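Local coordinates for 7,8-dihydro-6-hydroxymethylpterin pyrophosphokinase-dihydropteroate synthase (Plasmodium falciparum, PDB 6JWS), which probably catalyses two consecutive steps of folate biosynthesis, pyrophosphorylation of 6-hydroxymethyl-7,8-dihydropterin by ATP and condensation of the product with 4-aminobenzoate to give 7,8-dihydropteroate, at residues E130-E135 with D216-M221; I211-D216 with N343-T348. The protein carries 1 engineered substitution. All blocks are in the same frame, centred on the assembly; numbering follows the deposited sequence.

From the N terminus, the chain first reaches E130-E135, near the start of helix 129-148. After strand 163-172 and helix 177-190 it runs out along strand 208-214, turns at D216 and enters strand 219-221, which comes back against helix 129-148: contact 1 closes this first loop, of 80 intervening residues. Contact 2 closes a second, longer one, from I211-D216 to N343-T348 in the loop before helix 349-364. The segments alternate along the chain, so the two contacts cross, sharing D216. They also touch, V344 packing on Y132 and T218. Contact 1 joins helix 129-148 to strand 219-221, contact 2 joins edge strand 208-214 to the 343-348 loop, all within the pyrophosphokinase part.

Contact 1: residues E130-E135 with D216-M221; sequences ENYLLE and DFTIFM
E135 lays its aliphatic stem on the ring of F220, and one turn earlier on the same helix Y132 packs against T218. The CB of E135 stands 3.4 Å from the F220 ring centroid. It is only 4° off the ring normal, a CH-pi contact in which all six ring carbons lie at similar range. From there the chain moves off centre: CG is 3.8 Å from CD1 of F220, and CD drifts farther from that carbon. With the chain bent at chi2, the head passes out beyond the CD1-CE1 edge of F220, still above the ring plane; OE1 is 3.9 Å from CE1 of F220. The carboxylate plane lies 19° from the ring plane. The other oxygen, OE2, forms a long, weak ion pair with K222, just beyond the segment. Strand 219-221 pairs with strand 316-318 in a small two-stranded antiparallel sheet, separate from the six-stranded sheet of the pyrophosphokinase domain, and helix 129-148 covers it here. F220 also meets the ring of F315 and the side chain of S317, residues that line the ATP pocket, but its own side chain stays about 7 Å from the nucleotide. Y132 has CG anti to its backbone N (chi1 170°), which carries the ring away from the helix and past T218. The CG2 of T218 sits 3.8 Å from CB of Y132 and nearly as close to CG, approaching the ring obliquely. At the ring edge, near its plane, the carbonyl O of I219 lies 4.0 Å from CD1 of Y132. The phenol OH continues beyond both segments to a hydrogen bond with the carbonyl O of P319, tying the helix to the chain that follows strand 316-318.

Contact 2: residues I211-D216 with N343-T348; sequences ILFFND and NVLNNT. With ATP (adenosine-5'-triphosphate), chain J.
F213 and L345 approach from opposite directions, and the CD1 methyl of L345 reaches the F213 ring at its edge, near the ring plane, 4.2 Å from CZ. F213 belongs to a classic beta bulge on edge strand 208-214: it and L212 both face V19 of strand 16-24. Apart from this apolar touch, one polar link joins the segments, a weak hydrogen bond from N343 ND2 to the carbonyl O of D216, 3.2 Å long and bent to 127°. The contact is thus light, and much of what fixes F213 lies around it: Y340 meets its ring edge-to-face, the H342 ring lies at about 30° to it, and L333 of helix 327-336 touches it. On the loop side, K341 NZ bonds to the carbonyl O of L345, while T348 OG1 N-caps helix 349-364 at the N of C351. N215, at the turn after the strand, is held by N16 and I17. At the far end of the strand segment, the I211 backbone reads the adenine of ATP: its carbonyl O accepts from ATP N6 at 2.8 Å, and I211 N donates to ATP N1 at 3.1 Å, almost straight at 176°.

Contact 1: residues E130-E135 with D216-M221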
ATOM      1  N   GLU B 130       2.471  50.853  12.783  1.00 46.80           N
ATOM      2  CA  GLU B 130       3.473  51.206  11.785  1.00 47.42           C
ATOM      3  C   GLU B 130       4.876  51.271  12.393  1.00 42.55           C
ATOM      4  O   GLU B 130       5.819  50.737  11.809  1.00 38.24           O
ATOM      5  CB  GLU B 130       3.098  52.454  10.976  1.00 53.63           C
ATOM      6  CG  GLU B 130       4.049  52.744   9.808  1.00 62.38           C
ATOM      7  CD  GLU B 130       4.314  51.678   8.738  1.00 72.50           C
ATOM      8  OE1 GLU B 130       4.234  50.457   9.042  1.00 70.19           O
ATOM      9  OE2 GLU B 130       4.626  52.069   7.583  1.00 72.76           O
ATOM     10  N   ASN B 131       5.003  51.905  13.568  1.00 42.06           N
ATOM     11  CA  ASN B 131       6.295  52.035  14.229  1.00 44.43           C
ATOM     12  C   ASN B 131       6.827  50.657  14.616  1.00 42.50           C
ATOM     13  O   ASN B 131       8.025  50.393  14.485  1.00 41.15           O
ATOM     14  CB  ASN B 131       6.250  52.982  15.432  1.00 51.39           C
ATOM     15  CG  ASN B 131       6.507  54.432  15.072  1.00 56.34           C
ATOM     16  OD1 ASN B 131       7.634  54.906  15.189  1.00 62.27           O
ATOM     17  ND2 ASN B 131       5.481  55.142  14.630  1.00 53.69           N
ATOM     18  N   TYR B 132       5.916  49.785  15.075  1.00 40.64           N
ATOM     19  CA  TYR B 132       6.257  48.415  15.428  1.00 37.71           C
ATOM     20  C   TYR B 132       6.869  47.695  14.226  1.00 35.02           C
ATOM     21  O   TYR B 132       7.953  47.117  14.333  1.00 32.43           O
ATOM     22  CB  TYR B 132       5.044  47.671  15.994  1.00 39.41           C
ATOM     23  CG  TYR B 132       5.283  46.192  16.149  1.00 41.03           C
ATOM     24  CD1 TYR B 132       5.963  45.693  17.251  1.00 39.95           C
ATOM     25  CD2 TYR B 132       4.874  45.297  15.167  1.00 40.37           C
ATOM     26  CE1 TYR B 132       6.219  44.337  17.379  1.00 42.52           C
ATOM     27  CE2 TYR B 132       5.124  43.938  15.280  1.00 39.01           C
ATOM     28  CZ  TYR B 132       5.789  43.459  16.394  1.00 41.07           C
ATOM     29  OH  TYR B 132       6.039  42.127  16.513  1.00 38.29           O
ATOM     30  N   LEU B 133       6.182  47.755  13.078  1.00 35.87           N
ATOM     31  CA  LEU B 133       6.588  46.995  11.901  1.00 39.46           C
ATOM     32  C   LEU B 133       7.953  47.458  11.391  1.00 40.76           C
ATOM     33  O   LEU B 133       8.763  46.623  10.978  1.00 41.78           O
ATOM     34  CB  LEU B 133       5.512  47.079  10.815  1.00 41.26           C
ATOM     35  CG  LEU B 133       4.178  46.420  11.175  1.00 43.43           C
ATOM     36  CD1 LEU B 133       3.061  46.911  10.267  1.00 42.83           C
ATOM     37  CD2 LEU B 133       4.286  44.897  11.129  1.00 42.99           C
ATOM     38  N   LEU B 134       8.222  48.772  11.479  1.00 41.24           N
ATOM     39  CA  LEU B 134       9.510  49.327  11.069  1.00 38.01           C
ATOM     40  C   LEU B 134      10.627  48.847  11.999  1.00 35.76           C
ATOM     41  O   LEU B 134      11.688  48.433  11.528  1.00 34.33           O
ATOM     42  CB  LEU B 134       9.428  50.858  10.996  1.00 39.46           C
ATOM     43  CG  LEU B 134       8.457  51.420   9.949  1.00 42.04           C
ATOM     44  CD1 LEU B 134       8.086  52.865  10.255  1.00 40.99           C
ATOM     45  CD2 LEU B 134       9.009  51.282   8.528  1.00 40.81           C
ATOM     46  N   GLU B 135      10.382  48.864  13.316  1.00 35.63           N
ATOM     47  CA  GLU B 135      11.405  48.435  14.264  1.00 37.69           C
ATOM     48  C   GLU B 135      11.735  46.950  14.063  1.00 38.05           C
ATOM     49  O   GLU B 135      12.909  46.573  14.027  1.00 36.06           O
ATOM     50  CB  GLU B 135      11.004  48.734  15.711  1.00 40.72           C
ATOM     51  CG  GLU B 135      10.690  50.193  15.987  1.00 41.18           C
ATOM     52  CD  GLU B 135      11.872  51.131  16.189  1.00 44.62           C
ATOM     53  OE1 GLU B 135      13.029  50.671  16.104  1.00 45.31           O
ATOM     54  OE2 GLU B 135      11.628  52.329  16.450  1.00 48.75           O
ATOM     55  N   ASP B 216      -2.875  41.706  24.377  1.00 31.92           N
ATOM     56  CA  ASP B 216      -3.004  42.308  23.060  1.00 32.17           C
ATOM     57  C   ASP B 216      -2.000  43.450  22.893  1.00 31.31           C
ATOM     58  O   ASP B 216      -2.183  44.305  22.034  1.00 32.46           O
ATOM     59  CB  ASP B 216      -4.430  42.815  22.849  1.00 33.21           C
ATOM     60  CG  ASP B 216      -4.819  43.885  23.860  1.00 36.36           C
ATOM     61  OD1 ASP B 216      -4.012  44.159  24.780  1.00 36.73           O
ATOM     62  OD2 ASP B 216      -5.915  44.450  23.715  1.00 39.27           O
ATOM     63  N   PHE B 217      -0.936  43.456  23.704  1.00 30.96           N
ATOM     64  CA  PHE B 217       0.001  44.574  23.729  1.00 31.40           C
ATOM     65  C   PHE B 217       0.832  44.619  22.446  1.00 35.66           C
ATOM     66  O   PHE B 217       1.185  43.583  21.877  1.00 35.98           O
ATOM     67  CB  PHE B 217       0.967  44.482  24.918  1.00 28.02           C
ATOM     68  CG  PHE B 217       0.348  44.517  26.296  1.00 26.01           C
ATOM     69  CD1 PHE B 217      -0.976  44.879  26.484  1.00 25.82           C
ATOM     70  CD2 PHE B 217       1.112  44.213  27.412  1.00 26.25           C
ATOM     71  CE1 PHE B 217      -1.543  44.883  27.750  1.00 27.18           C
ATOM     72  CE2 PHE B 217       0.547  44.223  28.681  1.00 27.60           C
ATOM     73  CZ  PHE B 217      -0.778  44.560  28.846  1.00 26.90           C
ATOM     74  N   THR B 218       1.175  45.846  22.037  1.00 37.36           N
ATOM     75  CA  THR B 218       2.138  46.106  20.981  1.00 36.41           C
ATOM     76  C   THR B 218       3.242  46.985  21.561  1.00 39.40           C
ATOM     77  O   THR B 218       3.024  48.171  21.804  1.00 41.27           O
ATOM     78  CB  THR B 218       1.468  46.842  19.815  1.00 36.03           C
ATOM     79  OG1 THR B 218       0.266  46.177  19.429  1.00 32.10           O
ATOM     80  CG2 THR B 218       2.381  47.000  18.618  1.00 39.34           C
ATOM     81  N   ILE B 219       4.425  46.397  21.763  1.00 37.77           N
ATOM     82  CA  ILE B 219       5.519  47.042  22.472  1.00 37.72           C
ATOM     83  C   ILE B 219       6.803  46.890  21.658  1.00 40.88           C
ATOM     84  O   ILE B 219       7.052  45.824  21.099  1.00 40.55           O
ATOM     85  CB  ILE B 219       5.672  46.406  23.869  1.00 36.15           C
ATOM     86  CG1 ILE B 219       4.535  46.833  24.798  1.00 36.15           C
ATOM     87  CG2 ILE B 219       7.046  46.681  24.468  1.00 32.81           C
ATOM     88  CD1 ILE B 219       4.186  45.804  25.840  1.00 37.98           C
ATOM     89  N   PHE B 220       7.603  47.971  21.602  1.00 41.21           N
ATOM     90  CA  PHE B 220       8.994  47.907  21.176  1.00 41.36           C
ATOM     91  C   PHE B 220       9.808  48.896  22.008  1.00 45.06           C
ATOM     92  O   PHE B 220       9.652  50.105  21.860  1.00 45.64           O
ATOM     93  CB  PHE B 220       9.148  48.135  19.664  1.00 38.26           C
ATOM     94  CG  PHE B 220      10.421  47.568  19.074  1.00 35.95           C
ATOM     95  CD1 PHE B 220      11.624  48.252  19.171  1.00 34.44           C
ATOM     96  CD2 PHE B 220      10.424  46.329  18.439  1.00 34.35           C
ATOM     97  CE1 PHE B 220      12.796  47.712  18.648  1.00 36.12           C
ATOM     98  CE2 PHE B 220      11.591  45.789  17.917  1.00 32.90           C
ATOM     99  CZ  PHE B 220      12.779  46.482  18.019  1.00 35.08           C
ATOM    100  N   MET B 221      10.669  48.367  22.886  1.00 45.56           N
ATOM    101  CA  MET B 221      11.456  49.187  23.794  1.00 49.02           C
ATOM    102  C   MET B 221      12.923  49.057  23.401  1.00 52.54           C
ATOM    103  O   MET B 221      13.500  47.983  23.555  1.00 51.24           O
ATOM    104  CB  MET B 221      11.266  48.733  25.245  1.00 48.87           C
ATOM    105  CG  MET B 221       9.950  49.192  25.858  1.00 50.74           C
ATOM    106  SD  MET B 221       9.679  48.622  27.575  1.00 61.50           S
ATOM    107  CE  MET B 221      11.192  49.151  28.380  1.00 54.59           C
TER

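Contact 2: residues I211-D216 with N343-T348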
ATOM      1  N   ILE B 211       9.261  35.495  24.331  1.00 25.62           N
ATOM      2  CA  ILE B 211       7.869  35.834  24.551  1.00 25.40           C
ATOM      3  C   ILE B 211       7.291  36.218  23.201  1.00 26.30           C
ATOM      4  O   ILE B 211       7.800  37.130  22.571  1.00 29.13           O
ATOM      5  CB  ILE B 211       7.695  36.971  25.571  1.00 25.31           C
ATOM      6  CG1 ILE B 211       8.472  36.708  26.865  1.00 24.90           C
ATOM      7  CG2 ILE B 211       6.214  37.228  25.826  1.00 22.36           C
ATOM      8  CD1 ILE B 211       8.322  37.819  27.887  1.00 24.69           C
ATOM      9  N   LEU B 212       6.261  35.500  22.752  1.00 25.00           N
ATOM     10  CA  LEU B 212       5.718  35.767  21.434  1.00 24.35           C
ATOM     11  C   LEU B 212       4.586  36.775  21.567  1.00 24.25           C
ATOM     12  O   LEU B 212       4.451  37.683  20.764  1.00 24.62           O
ATOM     13  CB  LEU B 212       5.240  34.457  20.796  1.00 24.44           C
ATOM     14  CG  LEU B 212       6.310  33.383  20.576  1.00 26.01           C
ATOM     15  CD1 LEU B 212       5.670  32.053  20.169  1.00 22.79           C
ATOM     16  CD2 LEU B 212       7.350  33.822  19.545  1.00 22.32           C
ATOM     17  N   PHE B 213       3.732  36.579  22.566  1.00 24.22           N
ATOM     18  CA  PHE B 213       2.615  37.477  22.753  1.00 23.78           C
ATOM     19  C   PHE B 213       2.439  37.700  24.245  1.00 25.18           C
ATOM     20  O   PHE B 213       2.827  36.863  25.055  1.00 24.95           O
ATOM     21  CB  PHE B 213       1.328  36.884  22.180  1.00 23.76           C
ATOM     22  CG  PHE B 213       1.285  36.735  20.681  1.00 26.20           C
ATOM     23  CD1 PHE B 213       1.189  37.849  19.857  1.00 25.91           C
ATOM     24  CD2 PHE B 213       1.313  35.473  20.091  1.00 24.77           C
ATOM     25  CE1 PHE B 213       1.129  37.705  18.473  1.00 25.85           C
ATOM     26  CE2 PHE B 213       1.250  35.332  18.712  1.00 25.46           C
ATOM     27  CZ  PHE B 213       1.161  36.448  17.902  1.00 26.58           C
ATOM     28  N   PHE B 214       1.843  38.840  24.583  1.00 25.63           N
ATOM     29  CA  PHE B 214       1.490  39.153  25.958  1.00 27.14           C
ATOM     30  C   PHE B 214       0.241  40.023  25.905  1.00 27.64           C
ATOM     31  O   PHE B 214       0.300  41.189  25.512  1.00 28.71           O
ATOM     32  CB  PHE B 214       2.663  39.834  26.670  1.00 27.14           C
ATOM     33  CG  PHE B 214       2.554  39.869  28.173  1.00 27.15           C
ATOM     34  CD1 PHE B 214       1.543  40.580  28.801  1.00 25.16           C
ATOM     35  CD2 PHE B 214       3.480  39.203  28.959  1.00 25.92           C
ATOM     36  CE1 PHE B 214       1.446  40.599  30.184  1.00 24.23           C
ATOM     37  CE2 PHE B 214       3.385  39.232  30.341  1.00 26.06           C
ATOM     38  CZ  PHE B 214       2.372  39.936  30.948  1.00 24.80           C
ATOM     39  N   ASN B 215      -0.893  39.423  26.255  1.00 28.33           N
ATOM     40  CA  ASN B 215      -2.168  40.071  26.032  1.00 30.52           C
ATOM     41  C   ASN B 215      -2.184  40.578  24.593  1.00 32.47           C
ATOM     42  O   ASN B 215      -1.563  39.962  23.717  1.00 30.06           O
ATOM     43  CB  ASN B 215      -2.468  41.094  27.132  1.00 32.57           C
ATOM     44  CG  ASN B 215      -2.598  40.436  28.494  1.00 36.17           C
ATOM     45  OD1 ASN B 215      -2.905  39.243  28.592  1.00 34.89           O
ATOM     46  ND2 ASN B 215      -2.343  41.194  29.552  1.00 35.66           N
ATOM     47  N   ASP B 216      -2.875  41.706  24.377  1.00 31.92           N
ATOM     48  CA  ASP B 216      -3.004  42.308  23.060  1.00 32.17           C
ATOM     49  C   ASP B 216      -2.000  43.450  22.893  1.00 31.31           C
ATOM     50  O   ASP B 216      -2.183  44.305  22.034  1.00 32.46           O
ATOM     51  CB  ASP B 216      -4.430  42.815  22.849  1.00 33.21           C
ATOM     52  CG  ASP B 216      -4.819  43.885  23.860  1.00 36.36           C
ATOM     53  OD1 ASP B 216      -4.012  44.159  24.780  1.00 36.73           O
ATOM     54  OD2 ASP B 216      -5.915  44.450  23.715  1.00 39.27           O
ATOM     55  N   ASN B 343      -3.319  42.762  16.395  1.00 42.09           N
ATOM     56  CA  ASN B 343      -3.482  44.025  15.681  1.00 41.96           C
ATOM     57  C   ASN B 343      -2.386  44.190  14.628  1.00 40.53           C
ATOM     58  O   ASN B 343      -2.599  44.748  13.557  1.00 44.27           O
ATOM     59  CB  ASN B 343      -3.352  45.231  16.616  1.00 51.47           C
ATOM     60  CG  ASN B 343      -3.982  45.029  17.977  1.00 60.77           C
ATOM     61  OD1 ASN B 343      -5.206  45.055  18.110  1.00 66.01           O
ATOM     62  ND2 ASN B 343      -3.154  44.838  18.993  1.00 63.22           N
ATOM     63  N   VAL B 344      -1.195  43.708  14.965  1.00 37.69           N
ATOM     64  CA  VAL B 344      -0.009  43.811  14.139  1.00 39.29           C
ATOM     65  C   VAL B 344      -0.070  42.834  12.963  1.00 38.79           C
ATOM     66  O   VAL B 344       0.651  42.998  11.983  1.00 42.94           O
ATOM     67  CB  VAL B 344       1.215  43.560  15.039  1.00 39.56           C
ATOM     68  CG1 VAL B 344       2.332  42.802  14.347  1.00 43.59           C
ATOM     69  CG2 VAL B 344       1.706  44.830  15.718  1.00 36.40           C
ATOM     70  N   LEU B 345      -0.907  41.800  13.060  1.00 39.68           N
ATOM     71  CA  LEU B 345      -0.880  40.747  12.055  1.00 39.72           C
ATOM     72  C   LEU B 345      -1.898  41.048  10.963  1.00 37.44           C
ATOM     73  O   LEU B 345      -2.965  41.597  11.243  1.00 35.47           O
ATOM     74  CB  LEU B 345      -1.130  39.386  12.714  1.00 37.62           C
ATOM     75  CG  LEU B 345      -0.056  38.937  13.708  1.00 39.37           C
ATOM     76  CD1 LEU B 345      -0.271  37.493  14.120  1.00 38.88           C
ATOM     77  CD2 LEU B 345       1.339  39.106  13.127  1.00 38.46           C
ATOM     78  N   ASN B 346      -1.546  40.676   9.727  1.00 37.43           N
ATOM     79  CA  ASN B 346      -2.399  40.909   8.570  1.00 43.27           C
ATOM     80  C   ASN B 346      -3.606  39.972   8.591  1.00 41.57           C
ATOM     81  O   ASN B 346      -4.641  40.280   8.005  1.00 44.82           O
ATOM     82  CB  ASN B 346      -1.638  40.723   7.254  1.00 47.66           C
ATOM     83  CG  ASN B 346      -0.784  41.917   6.881  1.00 52.34           C
ATOM     84  OD1 ASN B 346      -1.043  43.040   7.321  1.00 54.45           O
ATOM     85  ND2 ASN B 346       0.230  41.682   6.062  1.00 51.52           N
ATOM     86  N   ASN B 347      -3.446  38.813   9.239  1.00 35.88           N
ATOM     87  CA  ASN B 347      -4.472  37.793   9.232  1.00 33.51           C
ATOM     88  C   ASN B 347      -4.301  36.879  10.441  1.00 29.94           C
ATOM     89  O   ASN B 347      -3.352  37.011  11.212  1.00 26.06           O
ATOM     90  CB  ASN B 347      -4.402  36.968   7.945  1.00 37.50           C
ATOM     91  CG  ASN B 347      -5.767  36.645   7.363  1.00 45.59           C
ATOM     92  OD1 ASN B 347      -6.742  36.376   8.090  1.00 42.04           O
ATOM     93  ND2 ASN B 347      -5.837  36.665   6.039  1.00 41.86           N
ATOM     94  N   THR B 348      -5.230  35.927  10.568  1.00 26.64           N
ATOM     95  CA  THR B 348      -5.153  34.901  11.592  1.00 25.23           C
ATOM     96  C   THR B 348      -3.889  34.061  11.403  1.00 22.22           C
ATOM     97  O   THR B 348      -3.334  33.966  10.305  1.00 21.16           O
ATOM     98  CB  THR B 348      -6.429  34.051  11.627  1.00 25.69           C
ATOM     99  OG1 THR B 348      -6.377  33.210  10.477  1.00 25.35           O
ATOM    100  CG2 THR B 348      -7.703  34.873  11.631  1.00 25.73           C
TER
HETATM  101  PG  ATP J 802      15.377  36.925  20.054  1.00 96.31           P
HETATM  102  O1G ATP J 802      15.174  35.951  18.908  1.00 95.12           O
HETATM  103  O2G ATP J 802      14.950  38.341  19.706  1.00 81.77           O
HETATM  104  O3G ATP J 802      14.740  36.429  21.336  1.00 81.21           O
HETATM  105  PB  ATP J 802      18.264  36.106  19.901  1.00 77.43           P
HETATM  106  O1B ATP J 802      19.478  36.968  19.960  1.00 82.66           O
HETATM  107  O2B ATP J 802      17.993  35.299  18.669  1.00 81.12           O
HETATM  108  O3B ATP J 802      16.988  37.002  20.287  1.00 82.61           O
HETATM  109  PA  ATP J 802      18.135  35.308  22.716  1.00 88.18           P
HETATM  110  O1A ATP J 802      16.752  34.885  23.105  1.00 87.24           O
HETATM  111  O2A ATP J 802      19.291  34.675  23.421  1.00 88.54           O
HETATM  112  O3A ATP J 802      18.309  35.095  21.138  1.00 79.63           O
HETATM  113  O5' ATP J 802      18.262  36.905  22.824  1.00 75.90           O
HETATM  114  C5' ATP J 802      17.083  37.662  23.205  1.00 66.62           C
HETATM  115  C4' ATP J 802      17.354  39.133  23.023  1.00 58.58           C
HETATM  116  O4' ATP J 802      16.247  39.759  22.322  1.00 49.98           O
HETATM  117  C3' ATP J 802      17.520  39.924  24.325  1.00 55.61           C
HETATM  118  O3' ATP J 802      18.490  40.944  24.120  1.00 58.21           O
HETATM  119  C2' ATP J 802      16.095  40.423  24.584  1.00 50.80           C
HETATM  120  O2' ATP J 802      15.999  41.629  25.306  1.00 55.43           O
HETATM  121  C1' ATP J 802      15.594  40.683  23.169  1.00 45.08           C
HETATM  122  N9  ATP J 802      14.145  40.530  23.038  1.00 38.10           N
HETATM  123  C8  ATP J 802      13.288  41.445  22.484  1.00 37.18           C
HETATM  124  N7  ATP J 802      12.039  41.042  22.498  1.00 35.78           N
HETATM  125  C5  ATP J 802      12.088  39.776  23.068  1.00 32.54           C
HETATM  126  C6  ATP J 802      11.088  38.823  23.339  1.00 29.74           C
HETATM  127  N6  ATP J 802       9.805  39.021  23.066  1.00 25.12           N
HETATM  128  N1  ATP J 802      11.472  37.658  23.921  1.00 30.50           N
HETATM  129  C2  ATP J 802      12.772  37.474  24.198  1.00 30.01           C
HETATM  130  N3  ATP J 802      13.795  38.300  23.982  1.00 32.46           N
HETATM  131  C4  ATP J 802      13.382  39.450  23.410  1.00 33.68           C